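Local coordinates for protein Rho guanine nucleotide exchange factor 12 (Homo sapiens, PDB 1TXD) that acts as a guanine nucleotide exchange factor for the GTPase RhoA, an activity carried by the tandem DH and PH domains that make up this chain, at residues A[222-227]-A[278-283]; A[229-234]-A[250-255]; A[284-289]-A[345-350]; A[315-320]-A[334-339]. The protein carries 1 engineered substitution. All blocks are in the same frame, centred on the assembly; numbering follows the deposited sequence.

Interaction 1 (A[222-227]-A[278-283]); sequences QRLEDY and LLLEDI
Tyr-227 against Leu-278 and Leu-224 against Leu-280 are the two apolar pairs that carry this contact between the C-terminal part of the long helix 191-230 and strand 275-280 of the PH domain. In the aromatic-aliphatic pair, Tyr-227 CE2 lies 4.0 Å from Leu-278 CD2, and the neighbouring ring carbon Tyr-227 CD2 is 4.1 Å from Leu-278 CD1. With Leu-278 CG anti to the carbonyl carbon (chi1 -44°), both methyls of its fork meet the ring at an oblique slant. Within the helix, Arg-223 O sits 3.3 Å above one face of this ring, toward its rim. The purely aliphatic pair is looser: the tip of Leu-224, its CD2, touches Leu-280 CD2 at 4.3 Å. Met-257 of strand 257-266 touches all four side chains and so joins the two pairs. With no hydrogen bond between the segments, dispersion and the exclusion of water hold helix and strand together here, without directional bonds to fix their register.

Interaction 2 (A[229-234]-A[250-255]); sequences RRLDTS and LDLTKR
This is a small, buried apolar contact at the junction of the DH and PH domains, where Leu-231, just past helix 191-230, meets Leu-250 and Leu-252 of the loop that leads into strand 257-266. Leu-231, the first residue to depart from helical geometry, points its side chain at that loop. Its CG lies anti to the backbone N (chi1 -167°), and the two methyls part to different partners: CD2 rests 3.5 Å from the carbonyl oxygen Leu-250 O, while CD1 meets Leu-252 CD1 at 4.3 Å. Beyond the two segments, the side-chain amide of Gln-228, from the same helix, hydrogen-bonds through NE2 to Leu-250 O and through OE1 to Leu-252 N, a polar link beside the methyl contacts.

The loop is braced from within. Asp-251 O accepts Arg-255 NH1 at 3.0 Å, with the donor well above the carbonyl plane, and Lys-254 N at 3.3 Å from the opposite face. A weak bond also runs from Thr-253 N to Asp-251 OD1. Across the contact itself Leu-231 offers only methyls. The loop is thus braced by its own polar bonds, consistent with a fixed shape, and is held to the end of the helix both by the two Gln-228 amide bonds and by the packing of the Leu-231 methyls.

Interaction 3 (A[284-289]-A[345-350]); sequences LVLLQK and QIYELV
Leu-286 sends its CB from strand 283-290 toward Tyr-347 and Leu-349 of strand 344-350. CG follows anti to the carbonyl carbon (chi1 -56°), and the chain forks there. CD1 comes obliquely against one side of the tyrosine ring, 3.8 Å from Tyr-347 CD1 and 3.9 Å from Tyr-347 CE1. The other methyl, CD2, meets Leu-349 CD1 at 4.4 Å. That same leucine methyl also takes Leu-284 CD2 at 4.2 Å, so it is shared by two residues of the facing strand. The phenol OH of Tyr-347 hydrogen-bonds to Ser-314 O, which anchors the far end of the ring.

The strands are not neighbours in the sheet: their axes stay 11.7 Å apart and cross at 63°, with the side chains filling the interval, as in the core of a PH-domain beta sandwich. Leu-286 also packs on Leu-275 and Thr-277 of strand 275-280, and Leu-349 on Leu-263 and Trp-265 of strand 257-266 and on Val-336 of strand 333-339.

Interaction 4 (A[315-320]-A[334-339]); sequences PVIKLS and LFVISM
Strands 316-318 and 334-339 approach to 7.6 Å between their axes and cross at 69°, with Ile-317 and Ser-338 nearest in backbone, their CA atoms 6.7 Å apart. No hydrogen bond joins the two segments. Each belongs instead with other partners: strand 316-318 runs antiparallel to strand 283-290, and strand 333-339 lies between strands 322-326 and 344-350. The two thus face each other across the PH-domain beta sandwich, where the chain turns from strand 316-318 through residues 319-320 toward strand 322-326.

Ile-317 does most of the touching, through its branch methyl. CG2 is set anti to the backbone N (chi1 to CG1 -57°), and this directs it at strand 334-339, where it meets Ser-338 OG at 3.4 Å and Ser-338 CB at 3.9 Å. The same methyl also reaches Val-336 CG1 at 4.3 Å. The hydroxyl of Ser-338 is hydrogen-bonded to Thr-321 OG1, and Thr-321 OG1 is also bonded to Lys-318 O, so one threonine oxygen bridges the two strands in place of a direct bond. The lysine's own side chain leads away from strand 334-339, and its NZ forms a salt bridge with Glu-246.

Interaction 1 docks the end of helix 191-230 against the PH domain and interaction 2 the residue just after it, and a salt bridge between Arg-255 and Asp-282 joins the two contacts directly. Interactions 3 and 4 lie inside the PH domain, where strands 283-290 and 316-318 face strands 344-350 and 333-339. Every touching residue of interaction 3 is buried and its contact is wholly apolar, whereas interaction 4, nested within its loop, is only partly buried and mixes a serine hydroxyl with methyls. Interaction 1 is as apolar as interaction 3 but joins helix to strand, while interaction 2 sets a methyl on a carbonyl oxygen beside a polar-braced loop. Backbone bonding between strands 275-280 and 283-290 connects interactions 1 and 3.

Interaction 1 (A[222-227]-A[278-283])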
loop_
_atom_site.group_PDB
_atom_site.type_symbol
_atom_site.label_atom_id
_atom_site.label_comp_id
_atom_site.label_asym_id
_atom_site.label_seq_id
_atom_site.Cartn_x
_atom_site.Cartn_y
_atom_site.Cartn_z
ATOM N N GLN A 222 6.127 -4.240 -5.897
ATOM C CA GLN A 222 7.191 -3.241 -5.943
ATOM C C GLN A 222 8.484 -3.851 -5.343
ATOM O O GLN A 222 9.622 -3.544 -5.763
ATOM C CB GLN A 222 6.738 -1.951 -5.254
ATOM C CG GLN A 222 7.661 -0.727 -5.478
ATOM C CD GLN A 222 8.918 -0.816 -4.607
ATOM O OE1 GLN A 222 8.826 -1.148 -3.406
ATOM N NE2 GLN A 222 10.085 -0.630 -5.216
ATOM N N ARG A 223 8.320 -4.777 -4.401
ATOM C CA ARG A 223 9.476 -5.494 -3.874
ATOM C C ARG A 223 10.141 -6.293 -4.977
ATOM O O ARG A 223 11.344 -6.221 -5.179
ATOM C CB ARG A 223 9.063 -6.422 -2.768
ATOM C CG ARG A 223 9.107 -5.791 -1.407
ATOM C CD ARG A 223 9.082 -6.852 -0.298
ATOM N NE ARG A 223 7.878 -7.688 -0.404
ATOM C CZ ARG A 223 6.692 -7.484 0.227
ATOM N NH1 ARG A 223 6.487 -6.445 1.037
ATOM N NH2 ARG A 223 5.692 -8.353 0.045
ATOM N N LEU A 224 9.328 -7.049 -5.698
ATOM C CA LEU A 224 9.786 -7.774 -6.873
ATOM C C LEU A 224 10.418 -6.910 -7.891
ATOM O O LEU A 224 11.465 -7.256 -8.428
ATOM C CB LEU A 224 8.613 -8.511 -7.521
ATOM C CG LEU A 224 8.386 -9.927 -7.005
ATOM C CD1 LEU A 224 7.262 -10.561 -7.817
ATOM C CD2 LEU A 224 9.659 -10.745 -7.122
ATOM N N GLU A 225 9.799 -5.760 -8.175
ATOM C CA GLU A 225 10.302 -4.876 -9.236
ATOM C C GLU A 225 11.718 -4.403 -8.894
ATOM O O GLU A 225 12.578 -4.167 -9.760
ATOM C CB GLU A 225 9.346 -3.678 -9.346
ATOM C CG GLU A 225 9.576 -2.795 -10.520
ATOM C CD GLU A 225 8.445 -1.778 -10.654
ATOM O OE1 GLU A 225 7.323 -2.190 -11.002
ATOM O OE2 GLU A 225 8.683 -0.583 -10.401
ATOM N N ASP A 226 11.916 -4.225 -7.596
ATOM C CA ASP A 226 13.210 -3.916 -6.992
ATOM C C ASP A 226 14.152 -5.103 -7.138
ATOM O O ASP A 226 15.301 -4.942 -7.529
ATOM C CB ASP A 226 13.036 -3.611 -5.488
ATOM C CG ASP A 226 14.296 -3.007 -4.871
ATOM O OD1 ASP A 226 14.720 -1.906 -5.324
ATOM O OD2 ASP A 226 14.916 -3.582 -3.946
ATOM N N TYR A 227 13.668 -6.302 -6.803
ATOM C CA TYR A 227 14.508 -7.483 -6.953
ATOM C C TYR A 227 14.855 -7.642 -8.429
ATOM O O TYR A 227 16.016 -7.818 -8.773
ATOM C CB TYR A 227 13.792 -8.703 -6.406
ATOM C CG TYR A 227 13.567 -8.677 -4.918
ATOM C CD1 TYR A 227 14.245 -7.794 -4.070
ATOM C CD2 TYR A 227 12.710 -9.571 -4.350
ATOM C CE1 TYR A 227 14.011 -7.789 -2.683
ATOM C CE2 TYR A 227 12.488 -9.593 -2.987
ATOM C CZ TYR A 227 13.140 -8.712 -2.153
ATOM O OH TYR A 227 12.874 -8.797 -0.788
ATOM N N LEU A 278 13.783 -16.965 -3.412
ATOM C CA LEU A 278 12.462 -16.443 -3.658
ATOM C C LEU A 278 11.567 -17.506 -4.197
ATOM O O LEU A 278 11.804 -18.024 -5.280
ATOM C CB LEU A 278 12.515 -15.312 -4.683
ATOM C CG LEU A 278 13.602 -14.235 -4.578
ATOM C CD1 LEU A 278 13.464 -13.344 -5.789
ATOM C CD2 LEU A 278 13.570 -13.428 -3.274
ATOM N N LEU A 279 10.533 -17.833 -3.433
ATOM C CA LEU A 279 9.429 -18.658 -3.922
ATOM C C LEU A 279 8.402 -17.807 -4.675
ATOM O O LEU A 279 7.696 -17.003 -4.065
ATOM C CB LEU A 279 8.735 -19.361 -2.756
ATOM C CG LEU A 279 7.450 -20.118 -3.083
ATOM C CD1 LEU A 279 7.634 -21.051 -4.283
ATOM C CD2 LEU A 279 7.017 -20.920 -1.853
ATOM N N LEU A 280 8.321 -18.010 -5.987
ATOM C CA LEU A 280 7.334 -17.357 -6.845
ATOM C C LEU A 280 6.228 -18.333 -7.226
ATOM O O LEU A 280 6.245 -19.489 -6.808
ATOM C CB LEU A 280 8.010 -16.808 -8.107
ATOM C CG LEU A 280 9.317 -16.052 -7.884
ATOM C CD1 LEU A 280 9.812 -15.437 -9.206
ATOM C CD2 LEU A 280 9.155 -14.967 -6.832
ATOM N N GLU A 281 5.270 -17.868 -8.031
ATOM C CA GLU A 281 4.089 -18.666 -8.388
ATOM C C GLU A 281 4.460 -20.046 -8.928
ATOM O O GLU A 281 3.829 -21.053 -8.585
ATOM C CB GLU A 281 3.235 -17.940 -9.442
ATOM C CG GLU A 281 1.932 -17.347 -8.915
ATOM C CD GLU A 281 1.312 -16.329 -9.866
ATOM O OE1 GLU A 281 1.574 -16.411 -11.089
ATOM O OE2 GLU A 281 0.561 -15.443 -9.396
ATOM N N ASP A 282 5.482 -20.070 -9.781
ATOM C CA ASP A 282 5.795 -21.235 -10.599
ATOM C C ASP A 282 7.265 -21.648 -10.584
ATOM O O ASP A 282 7.609 -22.666 -11.168
ATOM C CB ASP A 282 5.328 -20.986 -12.043
ATOM C CG ASP A 282 6.172 -19.943 -12.779
ATOM O OD1 ASP A 282 6.919 -19.176 -12.134
ATOM O OD2 ASP A 282 6.146 -19.820 -14.019
ATOM N N ILE A 283 8.120 -20.861 -9.938
ATOM C CA ILE A 283 9.538 -21.185 -9.810
ATOM C C ILE A 283 10.074 -20.825 -8.433
ATOM O O ILE A 283 9.598 -19.895 -7.789
ATOM C CB ILE A 283 10.391 -20.467 -10.896
ATOM C CG1 ILE A 283 10.144 -18.947 -10.900
ATOM C CG2 ILE A 283 10.114 -21.062 -12.269
ATOM C CD1 ILE A 283 11.135 -18.154 -11.747
#

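Interaction 2 (A[229-234]-A[250-255])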
loop_
_atom_site.group_PDB
_atom_site.type_symbol
_atom_site.label_atom_id
_atom_site.label_comp_id
_atom_site.label_asym_id
_atom_site.label_seq_id
_atom_site.Cartn_x
_atom_site.Cartn_y
_atom_site.Cartn_z
ATOM N N ARG A 229 15.239 -5.520 -10.613
ATOM C CA ARG A 229 16.196 -4.485 -11.036
ATOM C C ARG A 229 17.608 -4.892 -10.621
ATOM O O ARG A 229 18.533 -4.822 -11.411
ATOM C CB ARG A 229 15.817 -3.130 -10.422
ATOM C CG ARG A 229 16.466 -1.916 -11.060
ATOM C CD ARG A 229 16.147 -0.593 -10.332
ATOM N NE ARG A 229 16.188 -0.745 -8.875
ATOM C CZ ARG A 229 17.301 -0.855 -8.140
ATOM N NH1 ARG A 229 18.509 -0.804 -8.699
ATOM N NH2 ARG A 229 17.207 -1.014 -6.822
ATOM N N ARG A 230 17.745 -5.359 -9.383
ATOM C CA ARG A 230 19.043 -5.756 -8.816
ATOM C C ARG A 230 19.591 -7.104 -9.362
ATOM O O ARG A 230 20.758 -7.444 -9.158
ATOM C CB ARG A 230 18.933 -5.781 -7.277
ATOM C CG ARG A 230 18.526 -4.407 -6.685
ATOM C CD ARG A 230 18.714 -4.276 -5.179
ATOM N NE ARG A 230 17.914 -5.260 -4.441
ATOM C CZ ARG A 230 18.266 -5.842 -3.289
ATOM N NH1 ARG A 230 19.427 -5.564 -2.704
ATOM N NH2 ARG A 230 17.450 -6.720 -2.714
ATOM N N LEU A 231 18.735 -7.845 -10.068
ATOM C CA LEU A 231 19.073 -9.136 -10.674
ATOM C C LEU A 231 20.259 -9.020 -11.636
ATOM O O LEU A 231 20.247 -8.204 -12.557
ATOM C CB LEU A 231 17.834 -9.701 -11.403
ATOM C CG LEU A 231 17.789 -11.163 -11.878
ATOM C CD1 LEU A 231 17.460 -12.111 -10.714
ATOM C CD2 LEU A 231 16.790 -11.348 -13.042
ATOM N N ASP A 232 21.271 -9.861 -11.412
ATOM C CA ASP A 232 22.541 -9.823 -12.147
ATOM C C ASP A 232 22.785 -11.147 -12.887
ATOM O O ASP A 232 23.250 -12.126 -12.296
ATOM C CB ASP A 232 23.704 -9.532 -11.176
ATOM C CG ASP A 232 25.071 -9.514 -11.862
ATOM O OD1 ASP A 232 25.129 -9.493 -13.110
ATOM O OD2 ASP A 232 26.145 -9.503 -11.223
ATOM N N THR A 233 22.467 -11.159 -14.182
ATOM C CA THR A 233 22.778 -12.285 -15.064
ATOM C C THR A 233 24.059 -11.987 -15.863
ATOM O O THR A 233 24.005 -11.745 -17.072
ATOM C CB THR A 233 21.589 -12.587 -16.026
ATOM O OG1 THR A 233 21.243 -11.418 -16.779
ATOM C CG2 THR A 233 20.332 -12.902 -15.264
ATOM N N SER A 234 25.202 -12.004 -15.176
ATOM C CA SER A 234 26.492 -11.677 -15.797
ATOM C C SER A 234 27.177 -12.924 -16.360
ATOM O O SER A 234 27.887 -12.845 -17.363
ATOM C CB SER A 234 27.421 -10.975 -14.796
ATOM O OG SER A 234 27.282 -9.567 -14.873
ATOM N N LEU A 250 15.278 -13.786 -17.559
ATOM C CA LEU A 250 14.331 -14.114 -16.496
ATOM C C LEU A 250 13.688 -12.849 -15.950
ATOM O O LEU A 250 14.380 -11.913 -15.537
ATOM C CB LEU A 250 15.009 -14.868 -15.346
ATOM C CG LEU A 250 14.132 -15.099 -14.108
ATOM C CD1 LEU A 250 13.062 -16.128 -14.405
ATOM C CD2 LEU A 250 14.964 -15.501 -12.905
ATOM N N ASP A 251 12.360 -12.864 -15.928
ATOM C CA ASP A 251 11.575 -11.739 -15.467
ATOM C C ASP A 251 10.694 -12.125 -14.285
ATOM O O ASP A 251 9.578 -12.616 -14.469
ATOM C CB ASP A 251 10.722 -11.196 -16.609
ATOM C CG ASP A 251 10.228 -9.787 -16.335
ATOM O OD1 ASP A 251 10.105 -9.447 -15.136
ATOM O OD2 ASP A 251 9.965 -8.961 -17.247
ATOM N N LEU A 252 11.203 -11.875 -13.078
ATOM C CA LEU A 252 10.455 -12.095 -11.836
ATOM C C LEU A 252 9.071 -11.434 -11.848
ATOM O O LEU A 252 8.108 -12.018 -11.360
ATOM C CB LEU A 252 11.256 -11.604 -10.610
ATOM C CG LEU A 252 12.762 -11.935 -10.505
ATOM C CD1 LEU A 252 13.446 -11.206 -9.327
ATOM C CD2 LEU A 252 12.980 -13.437 -10.401
ATOM N N THR A 253 8.968 -10.238 -12.440
ATOM C CA THR A 253 7.738 -9.432 -12.366
ATOM C C THR A 253 6.524 -10.029 -13.084
ATOM O O THR A 253 5.392 -9.592 -12.852
ATOM C CB THR A 253 7.984 -7.979 -12.892
ATOM O OG1 THR A 253 8.259 -7.993 -14.296
ATOM C CG2 THR A 253 9.243 -7.352 -12.272
ATOM N N LYS A 254 6.743 -11.017 -13.951
ATOM C CA LYS A 254 5.629 -11.636 -14.686
ATOM C C LYS A 254 4.990 -12.799 -13.919
ATOM O O LYS A 254 4.187 -13.549 -14.471
ATOM C CB LYS A 254 6.060 -12.057 -16.102
ATOM C CG LYS A 254 5.977 -10.932 -17.145
ATOM C CD LYS A 254 4.524 -10.603 -17.574
ATOM C CE LYS A 254 3.947 -9.366 -16.871
ATOM N NZ LYS A 254 4.877 -8.214 -16.874
ATOM N N ARG A 255 5.345 -12.930 -12.647
ATOM C CA ARG A 255 4.636 -13.797 -11.720
ATOM C C ARG A 255 4.660 -13.186 -10.323
ATOM O O ARG A 255 5.558 -12.420 -9.988
ATOM C CB ARG A 255 5.279 -15.191 -11.701
ATOM C CG ARG A 255 6.724 -15.248 -11.164
ATOM C CD ARG A 255 7.798 -15.166 -12.246
ATOM N NE ARG A 255 7.933 -16.435 -12.957
ATOM C CZ ARG A 255 8.731 -16.643 -13.996
ATOM N NH1 ARG A 255 9.473 -15.661 -14.496
ATOM N NH2 ARG A 255 8.770 -17.845 -14.552
#

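Interaction 3 (A[284-289]-A[345-350])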
loop_
_atom_site.group_PDB
_atom_site.type_symbol
_atom_site.label_atom_id
_atom_site.label_comp_id
_atom_site.label_asym_id
_atom_site.label_seq_id
_atom_site.Cartn_x
_atom_site.Cartn_y
_atom_site.Cartn_z
ATOM N N LEU A 284 11.055 -21.589 -7.979
ATOM C CA LEU A 284 11.880 -21.200 -6.860
ATOM C C LEU A 284 13.111 -20.590 -7.506
ATOM O O LEU A 284 13.562 -21.065 -8.546
ATOM C CB LEU A 284 12.234 -22.423 -6.023
ATOM C CG LEU A 284 12.716 -22.199 -4.597
ATOM C CD1 LEU A 284 11.549 -21.923 -3.683
ATOM C CD2 LEU A 284 13.479 -23.432 -4.111
ATOM N N VAL A 285 13.635 -19.524 -6.911
ATOM C CA VAL A 285 14.751 -18.787 -7.493
ATOM C C VAL A 285 15.844 -18.668 -6.464
ATOM O O VAL A 285 15.613 -18.233 -5.341
ATOM C CB VAL A 285 14.349 -17.364 -7.959
ATOM C CG1 VAL A 285 15.556 -16.631 -8.536
ATOM C CG2 VAL A 285 13.226 -17.425 -9.001
ATOM N N LEU A 286 17.050 -19.030 -6.867
ATOM C CA LEU A 286 18.169 -19.074 -5.957
ATOM C C LEU A 286 19.103 -17.931 -6.319
ATOM O O LEU A 286 19.607 -17.874 -7.439
ATOM C CB LEU A 286 18.867 -20.437 -6.054
ATOM C CG LEU A 286 17.950 -21.648 -5.810
ATOM C CD1 LEU A 286 18.733 -22.952 -5.948
ATOM C CD2 LEU A 286 17.283 -21.594 -4.447
ATOM N N LEU A 287 19.303 -17.018 -5.370
ATOM C CA LEU A 287 20.099 -15.811 -5.588
ATOM C C LEU A 287 21.151 -15.647 -4.495
ATOM O O LEU A 287 21.025 -16.237 -3.423
ATOM C CB LEU A 287 19.189 -14.579 -5.624
ATOM C CG LEU A 287 17.986 -14.615 -6.572
ATOM C CD1 LEU A 287 16.977 -13.549 -6.193
ATOM C CD2 LEU A 287 18.411 -14.434 -8.020
ATOM N N GLN A 288 22.180 -14.841 -4.777
ATOM C CA GLN A 288 23.294 -14.590 -3.849
ATOM C C GLN A 288 23.449 -13.097 -3.549
ATOM O O GLN A 288 23.585 -12.291 -4.475
ATOM C CB GLN A 288 24.607 -15.126 -4.447
ATOM C CG GLN A 288 25.270 -16.260 -3.649
ATOM C CD GLN A 288 26.720 -16.514 -4.066
ATOM O OE1 GLN A 288 27.001 -16.737 -5.245
ATOM N NE2 GLN A 288 27.634 -16.484 -3.101
ATOM N N LYS A 289 23.449 -12.738 -2.261
ATOM C CA LYS A 289 23.602 -11.330 -1.829
ATOM C C LYS A 289 25.061 -10.852 -1.919
ATOM O O LYS A 289 25.824 -10.988 -0.959
ATOM C CB LYS A 289 23.071 -11.123 -0.388
ATOM C CG LYS A 289 21.593 -10.709 -0.299
ATOM C CD LYS A 289 21.150 -10.340 1.130
ATOM C CE LYS A 289 19.649 -9.992 1.168
ATOM N NZ LYS A 289 19.320 -8.785 1.982
ATOM N N GLN A 345 18.126 -33.841 -9.955
ATOM C CA GLN A 345 19.147 -33.069 -9.268
ATOM C C GLN A 345 18.594 -32.828 -7.871
ATOM O O GLN A 345 17.381 -32.819 -7.681
ATOM C CB GLN A 345 19.417 -31.751 -10.010
ATOM C CG GLN A 345 19.552 -31.907 -11.537
ATOM C CD GLN A 345 20.352 -30.785 -12.190
ATOM O OE1 GLN A 345 20.112 -29.603 -11.913
ATOM N NE2 GLN A 345 21.294 -31.148 -13.062
ATOM N N ILE A 346 19.473 -32.669 -6.891
ATOM C CA ILE A 346 19.047 -32.443 -5.512
ATOM C C ILE A 346 19.719 -31.192 -4.968
ATOM O O ILE A 346 20.938 -31.039 -5.036
ATOM C CB ILE A 346 19.371 -33.672 -4.600
ATOM C CG1 ILE A 346 18.503 -34.875 -4.986
ATOM C CG2 ILE A 346 19.150 -33.332 -3.116
ATOM C CD1 ILE A 346 19.069 -36.202 -4.550
ATOM N N TYR A 347 18.898 -30.289 -4.449
ATOM C CA TYR A 347 19.378 -29.121 -3.749
ATOM C C TYR A 347 19.093 -29.369 -2.288
ATOM O O TYR A 347 17.948 -29.604 -1.919
ATOM C CB TYR A 347 18.641 -27.854 -4.221
ATOM C CG TYR A 347 18.688 -27.603 -5.715
ATOM C CD1 TYR A 347 19.569 -26.659 -6.257
ATOM C CD2 TYR A 347 17.842 -28.290 -6.582
ATOM C CE1 TYR A 347 19.610 -26.419 -7.624
ATOM C CE2 TYR A 347 17.880 -28.062 -7.949
ATOM C CZ TYR A 347 18.762 -27.122 -8.461
ATOM O OH TYR A 347 18.797 -26.888 -9.810
ATOM N N GLU A 348 20.140 -29.349 -1.469
ATOM C CA GLU A 348 19.991 -29.331 -0.017
ATOM C C GLU A 348 20.030 -27.870 0.441
ATOM O O GLU A 348 21.064 -27.211 0.332
ATOM C CB GLU A 348 21.111 -30.142 0.640
ATOM C CG GLU A 348 20.783 -30.679 2.032
ATOM C CD GLU A 348 21.871 -31.589 2.596
ATOM O OE1 GLU A 348 22.540 -32.283 1.805
ATOM O OE2 GLU A 348 22.070 -31.601 3.831
ATOM N N LEU A 349 18.893 -27.367 0.926
ATOM C CA LEU A 349 18.757 -25.976 1.369
ATOM C C LEU A 349 18.392 -25.909 2.849
ATOM O O LEU A 349 17.390 -26.478 3.269
ATOM C CB LEU A 349 17.685 -25.264 0.542
ATOM C CG LEU A 349 17.821 -25.444 -0.969
ATOM C CD1 LEU A 349 16.569 -24.978 -1.692
ATOM C CD2 LEU A 349 19.052 -24.708 -1.471
ATOM N N VAL A 350 19.198 -25.189 3.623
ATOM C CA VAL A 350 19.085 -25.162 5.079
ATOM C C VAL A 350 18.620 -23.800 5.583
ATOM O O VAL A 350 19.314 -22.807 5.394
ATOM C CB VAL A 350 20.460 -25.431 5.734
ATOM C CG1 VAL A 350 20.299 -25.753 7.219
ATOM C CG2 VAL A 350 21.205 -26.536 4.992
#

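Interaction 4 (A[315-320]-A[334-339])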
loop_
_atom_site.group_PDB
_atom_site.type_symbol
_atom_site.label_atom_id
_atom_site.label_comp_id
_atom_site.label_asym_id
_atom_site.label_seq_id
_atom_site.Cartn_x
_atom_site.Cartn_y
_atom_site.Cartn_z
ATOM N N PRO A 315 19.965 -22.349 -11.043
ATOM C CA PRO A 315 19.455 -21.559 -9.904
ATOM C C PRO A 315 17.948 -21.306 -9.978
ATOM O O PRO A 315 17.387 -20.844 -9.004
ATOM C CB PRO A 315 20.217 -20.238 -10.022
ATOM C CG PRO A 315 20.468 -20.096 -11.475
ATOM C CD PRO A 315 20.635 -21.493 -12.038
ATOM N N VAL A 316 17.329 -21.591 -11.121
ATOM C CA VAL A 316 15.877 -21.578 -11.264
ATOM C C VAL A 316 15.372 -23.012 -11.305
ATOM O O VAL A 316 15.699 -23.768 -12.228
ATOM C CB VAL A 316 15.437 -20.849 -12.569
ATOM C CG1 VAL A 316 14.036 -21.297 -13.058
ATOM C CG2 VAL A 316 15.471 -19.348 -12.360
ATOM N N ILE A 317 14.552 -23.361 -10.319
ATOM C CA ILE A 317 13.940 -24.677 -10.233
ATOM C C ILE A 317 12.452 -24.598 -10.565
ATOM O O ILE A 317 11.679 -24.004 -9.825
ATOM C CB ILE A 317 14.123 -25.245 -8.807
ATOM C CG1 ILE A 317 15.606 -25.297 -8.428
ATOM C CG2 ILE A 317 13.481 -26.615 -8.700
ATOM C CD1 ILE A 317 15.859 -25.102 -6.935
ATOM N N LYS A 318 12.052 -25.211 -11.666
ATOM C CA LYS A 318 10.647 -25.240 -12.052
ATOM C C LYS A 318 9.830 -26.063 -11.049
ATOM O O LYS A 318 10.091 -27.244 -10.852
ATOM C CB LYS A 318 10.503 -25.801 -13.463
ATOM C CG LYS A 318 11.268 -24.989 -14.518
ATOM C CD LYS A 318 10.580 -25.027 -15.875
ATOM C CE LYS A 318 11.154 -23.991 -16.841
ATOM N NZ LYS A 318 10.925 -24.369 -18.276
ATOM N N LEU A 319 8.853 -25.426 -10.407
ATOM C CA LEU A 319 8.015 -26.086 -9.395
ATOM C C LEU A 319 7.166 -27.236 -9.954
ATOM O O LEU A 319 6.699 -28.093 -9.198
ATOM C CB LEU A 319 7.095 -25.060 -8.707
ATOM C CG LEU A 319 7.781 -23.992 -7.851
ATOM C CD1 LEU A 319 6.781 -22.924 -7.430
ATOM C CD2 LEU A 319 8.453 -24.606 -6.624
ATOM N N SER A 320 6.968 -27.245 -11.269
ATOM C CA SER A 320 6.203 -28.289 -11.947
ATOM C C SER A 320 6.820 -29.686 -11.796
ATOM O O SER A 320 6.155 -30.694 -12.033
ATOM C CB SER A 320 6.101 -27.951 -13.432
ATOM O OG SER A 320 5.210 -28.824 -14.091
ATOM N N LEU A 334 15.993 -29.140 3.811
ATOM C CA LEU A 334 15.069 -29.811 2.919
ATOM C C LEU A 334 15.843 -30.276 1.708
ATOM O O LEU A 334 16.888 -29.719 1.370
ATOM C CB LEU A 334 13.952 -28.860 2.465
ATOM C CG LEU A 334 13.145 -28.102 3.529
ATOM C CD1 LEU A 334 12.417 -26.925 2.918
ATOM C CD2 LEU A 334 12.149 -29.031 4.206
ATOM N N PHE A 335 15.326 -31.312 1.066
ATOM C CA PHE A 335 15.811 -31.725 -0.227
ATOM C C PHE A 335 14.773 -31.215 -1.196
ATOM O O PHE A 335 13.618 -31.627 -1.162
ATOM C CB PHE A 335 15.937 -33.255 -0.328
ATOM C CG PHE A 335 17.011 -33.842 0.551
ATOM C CD1 PHE A 335 18.296 -33.317 0.555
ATOM C CD2 PHE A 335 16.737 -34.933 1.368
ATOM C CE1 PHE A 335 19.279 -33.858 1.362
ATOM C CE2 PHE A 335 17.720 -35.477 2.177
ATOM C CZ PHE A 335 18.992 -34.940 2.176
ATOM N N VAL A 336 15.170 -30.264 -2.020
ATOM C CA VAL A 336 14.346 -29.879 -3.130
ATOM C C VAL A 336 14.880 -30.727 -4.248
ATOM O O VAL A 336 16.083 -30.806 -4.450
ATOM C CB VAL A 336 14.446 -28.372 -3.437
ATOM C CG1 VAL A 336 13.534 -28.013 -4.586
ATOM C CG2 VAL A 336 14.088 -27.561 -2.201
ATOM N N ILE A 337 13.975 -31.364 -4.971
ATOM C CA ILE A 337 14.335 -32.375 -5.922
ATOM C C ILE A 337 13.666 -32.058 -7.239
ATOM O O ILE A 337 12.452 -32.204 -7.356
ATOM C CB ILE A 337 13.872 -33.768 -5.405
ATOM C CG1 ILE A 337 14.354 -34.011 -3.962
ATOM C CG2 ILE A 337 14.369 -34.860 -6.323
ATOM C CD1 ILE A 337 14.173 -35.456 -3.490
ATOM N N SER A 338 14.452 -31.645 -8.231
ATOM C CA SER A 338 13.911 -31.336 -9.554
ATOM C C SER A 338 14.004 -32.526 -10.506
ATOM O O SER A 338 15.054 -33.143 -10.635
ATOM C CB SER A 338 14.599 -30.107 -10.162
ATOM O OG SER A 338 13.641 -29.285 -10.809
ATOM N N MET A 339 12.894 -32.807 -11.188
ATOM C CA MET A 339 12.754 -33.942 -12.097
ATOM C C MET A 339 12.758 -33.522 -13.571
ATOM O O MET A 339 11.869 -32.792 -14.014
ATOM C CB MET A 339 11.436 -34.668 -11.794
ATOM C CG MET A 339 11.428 -35.426 -10.465
ATOM S SD MET A 339 12.644 -36.780 -10.407
ATOM C CE MET A 339 12.310 -37.648 -11.983
#